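Local coordinates for protein 3-alpha-hydroxysteroid dehydrogenase (Pseudomonas sp., PDB 2DKN) that catalyses the reversible oxidation of the 3-alpha-hydroxyl group of steroids to a ketone, with NAD+ taken up as hydride acceptor and NADH formed, at residues Val74-Asn78 with Ser79-Val83; Phe88-Ser91 with Ala92-Gly96; Arg213-Pro217 with Arg218-Glu222; Ala225-Gly229 with Pro230-Phe234. One frame throughout, in Å; residues are numbered along the deposited sequence.

Contact 1. Residues Val74-Asn78 with Ser79-Val83; sequences VTAAN and SGLVV
The methyl of Ala76 meets CG2 of Val82, with Ala76 CB and Val82 CG2 3.6 Å apart, and starts a small apolar seam where the loop folds back against the first turn of a helix. Leu81 continues the seam: its CD2 reaches Ala77 CB at 3.8 Å and passes Ala76 CB at 4.3 Å. With CG of Leu81 anti to its own backbone N, chi1 176° sets CD2 alongside the Ala77 methyl. The polar part is the helix start, with Asn78 at the N-cap. Its carbonyl oxygen takes two hydrogen bonds, from Leu81 N (3.2 Å to Asn78 O) and from Val82 N (3.4 Å to Asn78 O), both of them weak. The side-chain amide of Asn78 swings over the same turn and lies near the backbone nitrogens of Gly80 and Leu81, also covering CB of Leu81. An alanine here would take away the amide and would probably leave the backbone nitrogen of Leu81 and its CB without that cover. Ser79 and Val82 pack against Ala152 of helix 149-166, while Glu144 of helix 136-146 accepts a hydrogen bond from Gly80 N. Leu81 touches Ser43, and its side chain lies about 5 Å from bound NADH, placing this end of helix 79-102 beside the coenzyme, after strand 65-68 of the parallel sheet.

Contact 2. Residues Phe88-Ser91 with Ala92-Gly96; sequences FGVS and ALLDG
CG1 of Val90 lies against CD1 of Leu94, 3.8 Å from Val90 CG1 to Leu94 CD1, one helical turn apart; the two side chains run side by side in the same direction. Leu93 turns elsewhere, bringing CD1 to 3.4 Å from Gly89 O. Beneath these contacts run the i-to-i+4 bonds of an alpha helix: Ala92 N to Phe88 O at 3.0 Å, Leu94 N to Val90 O at 2.9 Å and Asp95 N to Ser91 O at 2.8 Å. The Leu94 bond is nearly straight at the hydrogen (173°) and fixes the residue whose side chain packs on Val90. On another side of the helix, a water links Ser91 OG and Asp95 OD2, each 2.8 Å from it, and donates to the carboxylate. With OG placed between the backbone N and the carbonyl carbon (chi1 64°), Ser91 also makes a weak hydrogen bond to Tyr87 O, one turn earlier. The helix is the crossover of a beta-alpha-beta unit: Val90 and Leu94 lie on Ile111 of strand 108-112, Val90 meets Val160 and Ser91 meets Leu163 on helix 149-166, and Leu93 packs on Val52 of helix 45-59.

Contact 3. Residues Arg213-Pro217 with Arg218-Glu222; sequences RGSEP and REVAE
The guanidinium of Arg213 and the carboxylate of Glu219 meet edge to edge, their planes 15° apart, in an end-on, two-pronged salt bridge. NH1 of Arg213 donates to OE2 of Glu219 at 2.7 Å and NH2 of Arg213 to OE1 of Glu219 at 2.8 Å, both in the guanidinium plane and both on syn lone pairs. Glu219 OE1 is also hydrogen-bonded to Ser233 OG of the second subunit. The anti lone pair of Glu219 OE2 is taken by the backbone N of Glu216, again at 2.8 Å. Because Glu216 is the N-cap and Glu219 stands three residues on, this is one half of a capping box. Glu219 can reach back across the turn because its chain is extended beyond CG (chi2 -179°). The carbonyl of Glu216 is gripped from opposite faces of its plane, by Ser215 OG and by Glu219 N, each 2.9 Å from Glu216 O. Three N-H donors, together with the Ser233 hydroxyl, would probably stabilise the negative charge of Glu219 near the helix N-terminus. Further along, Arg218 NE forms a weak salt bridge with Glu222 OE1. Phe234 of the second subunit packs on Arg213, Ser215 and Glu219. Within the chain, Pro217 starts helix 217-228 against Ala16 of helix 12-23; the side chain of Pro217 lies about 6 Å from bound NADH, and Val220 packs on Ile13 and on Val181 of strand 177-183.

Contact 4. Residues Ala225-Gly229 with Pro230-Phe234; sequences AFLLG and PQASF
The methyl of Ala232 sits over one face of the Phe226 ring, with Ala232 CB 4.2 Å from the ring centroid and 16° off its normal: a CH-pi contact that closes the compact side of this helix end. The same methyl lies 3.3 Å from Phe226 O, wedged between ring and backbone, while Leu227 CD2 adds a looser apolar touch. Phe226 reaches the loop because its CG is anti to the backbone N (chi1 166°), and its ring also stacks with Phe226 of the second subunit. Gly229 leaves the helix, and the chain turns back through Pro230 and Gln231, in a type I beta turn closed by Ala232 N donating to Gly229 O at 3.1 Å. Pro230 and Gln231 are exposed and form the solvent side. A water bridges the two segments, donating to Phe226 O at 2.8 Å and accepting a weak bond from Gln231 N. A serine in place of Phe226 would probably leave the Ala232 methyl without its aromatic cover and the partner ring across the interface without its stack. Backbone hydrogen bonds from Phe234 to the second subunit add to this dimer interface. Behind it, Leu227 of helix 217-228 packs on Val110 of strand 108-112 and Val181 of strand 177-183, and its carbonyl is held by Arg177.

From the N terminus, the contacts occur in series along the chain; none nests in or crosses another. Contact 1 closes the loop after strand 65-68 onto the start of helix 79-102. Contact 2, further along that helix, closes no loop: one helical turn packs on the next, and it touches contact 1 where Val83 O meets the Phe88 ring. Far along the sequence, contact 3 closes a loop onto the start of helix 217-228, and contact 4 closes the turn at its end, leading toward strand 239-242, the outermost of this chain's sheet. Contacts 1 and 4 lie on opposite sides of the chain's centre. The start and the exit of helix 217-228 both meet the second subunit.

Contact 1. Residues Val74-Asn78 with Ser79-Val83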
ATOM      1  N   VAL A  74      19.505   7.491  -9.446  1.00 10.21           N
ATOM      2  CA  VAL A  74      20.807   7.986  -9.032  1.00 10.66           C
ATOM      3  C   VAL A  74      21.820   8.228 -10.158  1.00 10.39           C
ATOM      4  O   VAL A  74      22.831   8.886  -9.914  1.00 11.73           O
ATOM      5  CB  VAL A  74      21.445   7.076  -7.956  1.00 10.55           C
ATOM      6  CG1 VAL A  74      20.554   7.038  -6.723  1.00 11.62           C
ATOM      7  CG2 VAL A  74      21.685   5.677  -8.515  1.00 11.29           C
ATOM      8  N   THR A  75      21.576   7.699 -11.358  1.00 10.17           N
ATOM      9  CA  THR A  75      22.448   7.985 -12.506  1.00 11.01           C
ATOM     10  C   THR A  75      22.022   9.214 -13.333  1.00 11.54           C
ATOM     11  O   THR A  75      22.558   9.450 -14.420  1.00 12.24           O
ATOM     12  CB  THR A  75      22.651   6.748 -13.428  1.00 12.03           C
ATOM     13  OG1 THR A  75      21.390   6.323 -13.965  1.00 13.82           O
ATOM     14  CG2 THR A  75      23.280   5.582 -12.649  1.00 11.47           C
ATOM     15  N   ALA A  76      21.065   9.997 -12.828  1.00 11.08           N
ATOM     16  CA  ALA A  76      20.682  11.253 -13.478  1.00 10.61           C
ATOM     17  C   ALA A  76      21.870  12.204 -13.557  1.00 10.21           C
ATOM     18  O   ALA A  76      22.829  12.083 -12.775  1.00  9.17           O
ATOM     19  CB  ALA A  76      19.508  11.928 -12.699  1.00 10.63           C
ATOM     20  N   ALA A  77      21.754  13.189 -14.452  1.00  9.87           N
ATOM     21  CA  ALA A  77      22.799  14.176 -14.734  1.00 10.64           C
ATOM     22  C   ALA A  77      23.339  14.852 -13.478  1.00 11.74           C
ATOM     23  O   ALA A  77      24.561  14.991 -13.285  1.00 12.11           O
ATOM     24  CB  ALA A  77      22.260  15.236 -15.714  1.00  9.55           C
ATOM     25  N   ASN A  78      22.427  15.266 -12.607  1.00  9.80           N
ATOM     26  CA  ASN A  78      22.810  15.928 -11.367  1.00 10.84           C
ATOM     27  C   ASN A  78      21.645  15.913 -10.384  1.00  9.96           C
ATOM     28  O   ASN A  78      20.536  15.538 -10.745  1.00  9.72           O
ATOM     29  CB  ASN A  78      23.303  17.366 -11.629  1.00 11.61           C
ATOM     30  CG  ASN A  78      22.331  18.188 -12.491  1.00 13.27           C
ATOM     31  OD1 ASN A  78      22.656  18.614 -13.618  1.00 14.61           O
ATOM     32  ND2 ASN A  78      21.153  18.404 -11.979  1.00 12.12           N
ATOM     33  N   SER A  79      21.905  16.318  -9.145  1.00 10.51           N
ATOM     34  CA  SER A  79      20.870  16.347  -8.106  1.00  9.23           C
ATOM     35  C   SER A  79      19.736  17.298  -8.440  1.00  9.29           C
ATOM     36  O   SER A  79      18.584  17.032  -8.103  1.00  8.48           O
ATOM     37  CB  SER A  79      21.503  16.730  -6.773  1.00 10.03           C
ATOM     38  OG  SER A  79      22.327  15.669  -6.329  1.00 10.17           O
ATOM     39  N   GLY A  80      20.051  18.418  -9.091  1.00  9.26           N
ATOM     40  CA  GLY A  80      19.024  19.395  -9.473  1.00  8.33           C
ATOM     41  C   GLY A  80      17.999  18.777 -10.410  1.00  9.19           C
ATOM     42  O   GLY A  80      16.788  19.033 -10.288  1.00  7.47           O
ATOM     43  N   LEU A  81      18.470  17.941 -11.330  1.00  8.53           N
ATOM     44  CA  LEU A  81      17.574  17.347 -12.315  1.00  8.47           C
ATOM     45  C   LEU A  81      16.610  16.372 -11.623  1.00  7.85           C
ATOM     46  O   LEU A  81      15.426  16.326 -11.948  1.00  6.76           O
ATOM     47  CB  LEU A  81      18.384  16.626 -13.409  1.00  8.72           C
ATOM     48  CG  LEU A  81      17.561  15.867 -14.452  1.00 10.52           C
ATOM     49  CD1 LEU A  81      16.654  16.842 -15.220  1.00 11.73           C
ATOM     50  CD2 LEU A  81      18.498  15.103 -15.409  1.00 10.48           C
ATOM     51  N   VAL A  82      17.141  15.607 -10.671  1.00  7.11           N
ATOM     52  CA  VAL A  82      16.355  14.640  -9.887  1.00  6.96           C
ATOM     53  C   VAL A  82      15.161  15.341  -9.216  1.00  7.85           C
ATOM     54  O   VAL A  82      14.002  14.892  -9.329  1.00  8.20           O
ATOM     55  CB  VAL A  82      17.246  13.921  -8.837  1.00  8.03           C
ATOM     56  CG1 VAL A  82      16.405  13.024  -7.937  1.00  6.87           C
ATOM     57  CG2 VAL A  82      18.349  13.108  -9.536  1.00  7.13           C
ATOM     58  N   VAL A  83      15.427  16.467  -8.555  1.00  6.80           N
ATOM     59  CA  VAL A  83      14.368  17.232  -7.911  1.00  7.74           C
ATOM     60  C   VAL A  83      13.388  17.810  -8.932  1.00  7.62           C
ATOM     61  O   VAL A  83      12.178  17.763  -8.742  1.00  6.50           O
ATOM     62  CB  VAL A  83      14.973  18.370  -7.042  1.00  8.78           C
ATOM     63  CG1 VAL A  83      13.921  19.402  -6.681  1.00 10.23           C
ATOM     64  CG2 VAL A  83      15.615  17.757  -5.794  1.00  8.74           C
TER

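Contact 2. Residues Phe88-Ser91 with Ala92-Gly96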
ATOM      1  N   PHE A  88       8.889  18.264  -9.083  1.00  6.58           N
ATOM      2  CA  PHE A  88       8.157  19.303  -9.802  1.00  8.38           C
ATOM      3  C   PHE A  88       7.500  18.816 -11.091  1.00  8.30           C
ATOM      4  O   PHE A  88       6.447  19.334 -11.481  1.00  8.15           O
ATOM      5  CB  PHE A  88       9.038  20.551 -10.005  1.00  8.12           C
ATOM      6  CG  PHE A  88       9.309  21.278  -8.725  1.00  8.27           C
ATOM      7  CD1 PHE A  88       8.339  22.114  -8.178  1.00  8.41           C
ATOM      8  CD2 PHE A  88      10.491  21.065  -8.024  1.00  7.25           C
ATOM      9  CE1 PHE A  88       8.567  22.746  -6.970  1.00  7.51           C
ATOM     10  CE2 PHE A  88      10.731  21.715  -6.820  1.00  7.29           C
ATOM     11  CZ  PHE A  88       9.774  22.545  -6.298  1.00  7.34           C
ATOM     12  N   GLY A  89       8.081  17.808 -11.749  1.00  7.90           N
ATOM     13  CA  GLY A  89       7.391  17.165 -12.891  1.00  7.88           C
ATOM     14  C   GLY A  89       6.077  16.464 -12.502  1.00  8.25           C
ATOM     15  O   GLY A  89       5.190  16.232 -13.332  1.00 10.30           O
ATOM     16  N   VAL A  90       5.985  16.067 -11.240  1.00  6.33           N
ATOM     17  CA  VAL A  90       4.772  15.492 -10.689  1.00  6.95           C
ATOM     18  C   VAL A  90       3.833  16.611 -10.236  1.00  7.85           C
ATOM     19  O   VAL A  90       2.666  16.689 -10.651  1.00  6.92           O
ATOM     20  CB  VAL A  90       5.084  14.574  -9.475  1.00  5.69           C
ATOM     21  CG1 VAL A  90       3.770  14.110  -8.799  1.00  6.42           C
ATOM     22  CG2 VAL A  90       5.970  13.387  -9.912  1.00  5.25           C
ATOM     23  N   SER A  91       4.343  17.494  -9.387  1.00  7.09           N
ATOM     24  CA  SER A  91       3.446  18.469  -8.756  1.00  7.92           C
ATOM     25  C   SER A  91       2.805  19.386  -9.788  1.00  6.97           C
ATOM     26  O   SER A  91       1.629  19.720  -9.675  1.00  6.90           O
ATOM     27  CB  SER A  91       4.178  19.265  -7.667  1.00  7.77           C
ATOM     28  OG  SER A  91       5.220  20.042  -8.217  1.00  8.38           O
ATOM     29  N   ALA A  92       3.568  19.790 -10.798  1.00  7.38           N
ATOM     30  CA  ALA A  92       3.026  20.729 -11.794  1.00  8.00           C
ATOM     31  C   ALA A  92       1.965  20.063 -12.650  1.00  8.37           C
ATOM     32  O   ALA A  92       1.029  20.731 -13.094  1.00 10.04           O
ATOM     33  CB  ALA A  92       4.129  21.325 -12.669  1.00  8.57           C
ATOM     34  N   LEU A  93       2.099  18.758 -12.883  1.00  8.49           N
ATOM     35  CA  LEU A  93       1.086  18.037 -13.651  1.00  8.87           C
ATOM     36  C   LEU A  93      -0.172  17.843 -12.817  1.00  8.14           C
ATOM     37  O   LEU A  93      -1.272  17.997 -13.329  1.00  8.37           O
ATOM     38  CB  LEU A  93       1.619  16.715 -14.192  1.00 10.82           C
ATOM     39  CG  LEU A  93       2.158  16.935 -15.617  1.00 13.40           C
ATOM     40  CD1 LEU A  93       3.295  17.941 -15.637  1.00 13.79           C
ATOM     41  CD2 LEU A  93       2.586  15.658 -16.194  1.00 16.70           C
ATOM     42  N   LEU A  94      -0.009  17.514 -11.533  1.00  6.99           N
ATOM     43  CA  LEU A  94      -1.162  17.474 -10.624  1.00  8.72           C
ATOM     44  C   LEU A  94      -1.869  18.835 -10.592  1.00  8.91           C
ATOM     45  O   LEU A  94      -3.100  18.894 -10.767  1.00 10.53           O
ATOM     46  CB  LEU A  94      -0.762  17.016  -9.216  1.00  9.31           C
ATOM     47  CG  LEU A  94      -0.359  15.535  -9.046  1.00 10.82           C
ATOM     48  CD1 LEU A  94       0.327  15.291  -7.696  1.00 11.09           C
ATOM     49  CD2 LEU A  94      -1.578  14.605  -9.199  1.00 11.80           C
ATOM     50  N   ASP A  95      -1.106  19.916 -10.408  1.00  8.16           N
ATOM     51  CA  ASP A  95      -1.661  21.289 -10.317  1.00  9.19           C
ATOM     52  C   ASP A  95      -2.468  21.582 -11.598  1.00  9.29           C
ATOM     53  O   ASP A  95      -3.591  22.104 -11.540  1.00  8.98           O
ATOM     54  CB  ASP A  95      -0.556  22.377 -10.247  1.00 12.08           C
ATOM     55  CG  ASP A  95       0.269  22.395  -8.942  1.00 14.11           C
ATOM     56  OD1 ASP A  95      -0.222  21.959  -7.889  1.00 13.02           O
ATOM     57  OD2 ASP A  95       1.442  22.913  -9.007  1.00 16.44           O
ATOM     58  N   GLY A  96      -1.832  21.353 -12.741  1.00  7.71           N
ATOM     59  CA  GLY A  96      -2.373  21.733 -14.044  1.00  8.42           C
ATOM     60  C   GLY A  96      -3.565  20.929 -14.533  1.00  8.65           C
ATOM     61  O   GLY A  96      -4.412  21.442 -15.293  1.00  9.89           O
TER
HETATM   62  O   HOH W   1       4.223  22.610  -8.506  1.00 18.75           O

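Contact 3. Residues Arg213-Pro217 with Arg218-Glu222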
ATOM      1  N   ARG A 213      13.442 -11.569  -5.234  1.00 11.98           N
ATOM      2  CA  ARG A 213      13.571 -11.136  -6.616  1.00 11.96           C
ATOM      3  C   ARG A 213      13.113  -9.690  -6.693  1.00 11.82           C
ATOM      4  O   ARG A 213      12.495  -9.189  -5.764  1.00 10.51           O
ATOM      5  CB  ARG A 213      12.679 -12.003  -7.517  1.00 11.66           C
ATOM      6  CG  ARG A 213      11.167 -11.899  -7.202  1.00 11.93           C
ATOM      7  CD  ARG A 213      10.317 -12.729  -8.146  1.00 12.60           C
ATOM      8  NE  ARG A 213       8.868 -12.659  -7.909  1.00 13.88           N
ATOM      9  CZ  ARG A 213       8.046 -11.712  -8.384  1.00 13.86           C
ATOM     10  NH1 ARG A 213       8.525 -10.686  -9.073  1.00 12.73           N
ATOM     11  NH2 ARG A 213       6.724 -11.783  -8.138  1.00 13.12           N
ATOM     12  N   GLY A 214      13.390  -9.033  -7.814  1.00 10.98           N
ATOM     13  CA  GLY A 214      12.796  -7.720  -8.077  1.00 10.91           C
ATOM     14  C   GLY A 214      11.403  -7.848  -8.690  1.00 10.93           C
ATOM     15  O   GLY A 214      11.014  -8.929  -9.137  1.00  9.87           O
ATOM     16  N   SER A 215      10.654  -6.740  -8.711  1.00  9.48           N
ATOM     17  CA  SER A 215       9.325  -6.741  -9.300  1.00 11.41           C
ATOM     18  C   SER A 215       9.437  -6.735 -10.827  1.00 11.07           C
ATOM     19  O   SER A 215      10.379  -6.166 -11.381  1.00 10.02           O
ATOM     20  CB  SER A 215       8.572  -5.468  -8.873  1.00 11.49           C
ATOM     21  OG  SER A 215       7.227  -5.522  -9.327  1.00 12.91           O
ATOM     22  N   GLU A 216       8.426  -7.278 -11.506  1.00 11.49           N
ATOM     23  CA  GLU A 216       8.339  -7.016 -12.932  1.00 12.11           C
ATOM     24  C   GLU A 216       7.530  -5.717 -13.031  1.00 11.35           C
ATOM     25  O   GLU A 216       6.684  -5.447 -12.170  1.00 10.43           O
ATOM     26  CB  GLU A 216       7.681  -8.175 -13.697  1.00 14.26           C
ATOM     27  CG  GLU A 216       8.576  -9.416 -13.747  1.00 16.52           C
ATOM     28  CD  GLU A 216       9.930  -9.126 -14.407  1.00 18.22           C
ATOM     29  OE1 GLU A 216      10.982  -9.444 -13.809  1.00 18.45           O
ATOM     30  OE2 GLU A 216       9.957  -8.533 -15.512  1.00 19.59           O
ATOM     31  N   PRO A 217       7.814  -4.873 -14.044  1.00 10.25           N
ATOM     32  CA  PRO A 217       7.067  -3.615 -14.121  1.00  9.75           C
ATOM     33  C   PRO A 217       5.553  -3.823 -14.110  1.00  8.38           C
ATOM     34  O   PRO A 217       4.834  -3.000 -13.570  1.00  9.23           O
ATOM     35  CB  PRO A 217       7.503  -3.007 -15.462  1.00 10.72           C
ATOM     36  CG  PRO A 217       8.724  -3.745 -15.876  1.00 11.68           C
ATOM     37  CD  PRO A 217       8.859  -4.992 -15.080  1.00 11.06           C
ATOM     38  N   ARG A 218       5.070  -4.894 -14.735  1.00  9.41           N
ATOM     39  CA  ARG A 218       3.635  -5.152 -14.776  1.00 10.30           C
ATOM     40  C   ARG A 218       3.044  -5.327 -13.364  1.00  8.72           C
ATOM     41  O   ARG A 218       1.870  -5.023 -13.157  1.00  8.20           O
ATOM     42  CB  ARG A 218       3.356  -6.387 -15.632  1.00 14.95           C
ATOM     43  CG  ARG A 218       1.956  -6.956 -15.525  1.00 21.05           C
ATOM     44  CD  ARG A 218       0.952  -6.230 -16.366  1.00 25.52           C
ATOM     45  NE  ARG A 218      -0.258  -7.041 -16.503  1.00 29.16           N
ATOM     46  CZ  ARG A 218      -0.786  -7.420 -17.663  1.00 30.42           C
ATOM     47  NH1 ARG A 218      -1.893  -8.156 -17.666  1.00 30.59           N
ATOM     48  NH2 ARG A 218      -0.226  -7.040 -18.813  1.00 31.57           N
ATOM     49  N   GLU A 219       3.832  -5.837 -12.417  1.00  7.20           N
ATOM     50  CA  GLU A 219       3.330  -6.053 -11.044  1.00  8.36           C
ATOM     51  C   GLU A 219       3.062  -4.704 -10.364  1.00  7.92           C
ATOM     52  O   GLU A 219       2.072  -4.532  -9.627  1.00  8.29           O
ATOM     53  CB  GLU A 219       4.316  -6.886 -10.218  1.00  7.85           C
ATOM     54  CG  GLU A 219       4.512  -8.274 -10.788  1.00  8.80           C
ATOM     55  CD  GLU A 219       5.457  -9.095  -9.979  1.00  9.58           C
ATOM     56  OE1 GLU A 219       4.961  -9.914  -9.187  1.00  9.28           O
ATOM     57  OE2 GLU A 219       6.684  -8.940 -10.129  1.00 11.35           O
ATOM     58  N   VAL A 220       3.927  -3.734 -10.628  1.00  6.58           N
ATOM     59  CA  VAL A 220       3.678  -2.373 -10.148  1.00  6.53           C
ATOM     60  C   VAL A 220       2.496  -1.755 -10.885  1.00  6.70           C
ATOM     61  O   VAL A 220       1.646  -1.123 -10.265  1.00  6.04           O
ATOM     62  CB  VAL A 220       4.925  -1.483 -10.249  1.00  7.01           C
ATOM     63  CG1 VAL A 220       4.582  -0.034  -9.819  1.00  7.45           C
ATOM     64  CG2 VAL A 220       6.037  -2.059  -9.358  1.00  7.00           C
ATOM     65  N   ALA A 221       2.421  -1.968 -12.200  1.00  6.18           N
ATOM     66  CA  ALA A 221       1.306  -1.464 -12.978  1.00  7.08           C
ATOM     67  C   ALA A 221      -0.046  -1.963 -12.448  1.00  7.20           C
ATOM     68  O   ALA A 221      -1.029  -1.205 -12.412  1.00  6.70           O
ATOM     69  CB  ALA A 221       1.483  -1.861 -14.439  1.00  7.44           C
ATOM     70  N   GLU A 222      -0.095  -3.224 -12.011  1.00  7.43           N
ATOM     71  CA  GLU A 222      -1.360  -3.795 -11.513  1.00  7.62           C
ATOM     72  C   GLU A 222      -1.791  -3.080 -10.253  1.00  6.34           C
ATOM     73  O   GLU A 222      -2.955  -2.812 -10.074  1.00  5.86           O
ATOM     74  CB  GLU A 222      -1.229  -5.290 -11.216  1.00  9.85           C
ATOM     75  CG  GLU A 222      -1.131  -6.168 -12.459  1.00 13.23           C
ATOM     76  CD  GLU A 222      -2.464  -6.485 -13.083  1.00 16.42           C
ATOM     77  OE1 GLU A 222      -2.490  -7.376 -13.966  1.00 18.65           O
ATOM     78  OE2 GLU A 222      -3.481  -5.848 -12.729  1.00 17.21           O
TER

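Contact 4. Residues Ala225-Gly229 with Pro230-Phe234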
ATOM      1  N   ALA A 225      -3.142   0.323 -11.357  1.00  5.79           N
ATOM      2  CA  ALA A 225      -4.451   0.185 -12.008  1.00  6.48           C
ATOM      3  C   ALA A 225      -5.538  -0.043 -10.953  1.00  6.51           C
ATOM      4  O   ALA A 225      -6.648   0.485 -11.068  1.00  6.60           O
ATOM      5  CB  ALA A 225      -4.443  -0.972 -12.992  1.00  7.35           C
ATOM      6  N   PHE A 226      -5.214  -0.839  -9.939  1.00  6.30           N
ATOM      7  CA  PHE A 226      -6.168  -1.049  -8.849  1.00  7.25           C
ATOM      8  C   PHE A 226      -6.539   0.271  -8.175  1.00  7.03           C
ATOM      9  O   PHE A 226      -7.721   0.545  -7.941  1.00  7.16           O
ATOM     10  CB  PHE A 226      -5.652  -2.057  -7.815  1.00  6.59           C
ATOM     11  CG  PHE A 226      -6.445  -2.050  -6.533  1.00  7.83           C
ATOM     12  CD1 PHE A 226      -5.883  -1.518  -5.364  1.00  8.70           C
ATOM     13  CD2 PHE A 226      -7.740  -2.583  -6.490  1.00  9.25           C
ATOM     14  CE1 PHE A 226      -6.597  -1.496  -4.150  1.00  8.60           C
ATOM     15  CE2 PHE A 226      -8.469  -2.572  -5.276  1.00  8.92           C
ATOM     16  CZ  PHE A 226      -7.890  -2.017  -4.113  1.00  8.24           C
ATOM     17  N   LEU A 227      -5.529   1.064  -7.821  1.00  5.59           N
ATOM     18  CA  LEU A 227      -5.770   2.326  -7.117  1.00  6.34           C
ATOM     19  C   LEU A 227      -6.500   3.333  -7.988  1.00  5.86           C
ATOM     20  O   LEU A 227      -7.208   4.198  -7.473  1.00  6.66           O
ATOM     21  CB  LEU A 227      -4.467   2.915  -6.563  1.00  5.24           C
ATOM     22  CG  LEU A 227      -3.804   2.074  -5.451  1.00  6.36           C
ATOM     23  CD1 LEU A 227      -2.433   2.645  -5.162  1.00  5.38           C
ATOM     24  CD2 LEU A 227      -4.663   2.099  -4.187  1.00  7.10           C
ATOM     25  N   LEU A 228      -6.348   3.218  -9.304  1.00  6.93           N
ATOM     26  CA  LEU A 228      -7.073   4.099 -10.237  1.00  7.55           C
ATOM     27  C   LEU A 228      -8.561   3.810 -10.326  1.00  7.78           C
ATOM     28  O   LEU A 228      -9.381   4.713 -10.655  1.00  6.70           O
ATOM     29  CB  LEU A 228      -6.489   3.931 -11.641  1.00  8.06           C
ATOM     30  CG  LEU A 228      -5.643   4.999 -12.338  1.00 12.16           C
ATOM     31  CD1 LEU A 228      -5.082   6.133 -11.500  1.00 10.78           C
ATOM     32  CD2 LEU A 228      -4.636   4.402 -13.313  1.00  9.44           C
ATOM     33  N   GLY A 229      -8.867   2.536 -10.103  1.00  7.82           N
ATOM     34  CA  GLY A 229     -10.207   1.984 -10.385  1.00  8.81           C
ATOM     35  C   GLY A 229     -11.238   2.060  -9.278  1.00  9.22           C
ATOM     36  O   GLY A 229     -10.925   2.462  -8.162  1.00  7.91           O
ATOM     37  N   PRO A 230     -12.487   1.675  -9.594  1.00 11.68           N
ATOM     38  CA  PRO A 230     -13.631   1.822  -8.686  1.00 12.29           C
ATOM     39  C   PRO A 230     -13.613   0.847  -7.507  1.00 12.48           C
ATOM     40  O   PRO A 230     -14.368   1.017  -6.542  1.00 13.37           O
ATOM     41  CB  PRO A 230     -14.836   1.544  -9.596  1.00 13.84           C
ATOM     42  CG  PRO A 230     -14.290   0.633 -10.669  1.00 14.60           C
ATOM     43  CD  PRO A 230     -12.876   1.118 -10.906  1.00 13.02           C
ATOM     44  N   GLN A 231     -12.775  -0.175  -7.581  1.00 10.53           N
ATOM     45  CA  GLN A 231     -12.623  -1.103  -6.464  1.00 12.09           C
ATOM     46  C   GLN A 231     -11.712  -0.506  -5.371  1.00 10.99           C
ATOM     47  O   GLN A 231     -11.504  -1.105  -4.312  1.00 10.48           O
ATOM     48  CB  GLN A 231     -12.082  -2.436  -6.966  1.00 14.15           C
ATOM     49  CG  GLN A 231     -13.153  -3.296  -7.653  1.00 18.42           C
ATOM     50  CD  GLN A 231     -13.588  -2.795  -9.036  1.00 20.94           C
ATOM     51  OE1 GLN A 231     -12.772  -2.645  -9.944  1.00 23.96           O
ATOM     52  NE2 GLN A 231     -14.889  -2.567  -9.204  1.00 22.36           N
ATOM     53  N   ALA A 232     -11.184   0.687  -5.637  1.00  8.25           N
ATOM     54  CA  ALA A 232     -10.415   1.419  -4.636  1.00  8.20           C
ATOM     55  C   ALA A 232     -11.128   2.695  -4.180  1.00  8.08           C
ATOM     56  O   ALA A 232     -10.474   3.647  -3.745  1.00  6.65           O
ATOM     57  CB  ALA A 232      -9.020   1.746  -5.186  1.00  7.28           C
ATOM     58  N   SER A 233     -12.467   2.682  -4.225  1.00  7.96           N
ATOM     59  CA  SER A 233     -13.286   3.887  -4.055  1.00  8.95           C
ATOM     60  C   SER A 233     -13.156   4.592  -2.691  1.00  8.52           C
ATOM     61  O   SER A 233     -13.491   5.785  -2.581  1.00  9.41           O
ATOM     62  CB  SER A 233     -14.765   3.561  -4.345  1.00 10.35           C
ATOM     63  OG  SER A 233     -15.150   2.448  -3.552  1.00 12.44           O
ATOM     64  N   PHE A 234     -12.688   3.876  -1.659  1.00  7.81           N
ATOM     65  CA  PHE A 234     -12.498   4.511  -0.339  1.00  8.17           C
ATOM     66  C   PHE A 234     -11.029   4.616   0.053  1.00  7.19           C
ATOM     67  O   PHE A 234     -10.715   4.908   1.192  1.00  9.05           O
ATOM     68  CB  PHE A 234     -13.290   3.790   0.767  1.00  9.23           C
ATOM     69  CG  PHE A 234     -13.619   4.677   1.957  1.00  9.48           C
ATOM     70  CD1 PHE A 234     -13.132   4.384   3.218  1.00 10.87           C
ATOM     71  CD2 PHE A 234     -14.397   5.822   1.798  1.00 11.54           C
ATOM     72  CE1 PHE A 234     -13.443   5.216   4.322  1.00 10.80           C
ATOM     73  CE2 PHE A 234     -14.691   6.659   2.877  1.00 11.64           C
ATOM     74  CZ  PHE A 234     -14.222   6.342   4.136  1.00 10.94           C
TER
HETATM   75  O   HOH W   2     -10.055  -0.685  -8.827  1.00 10.43           O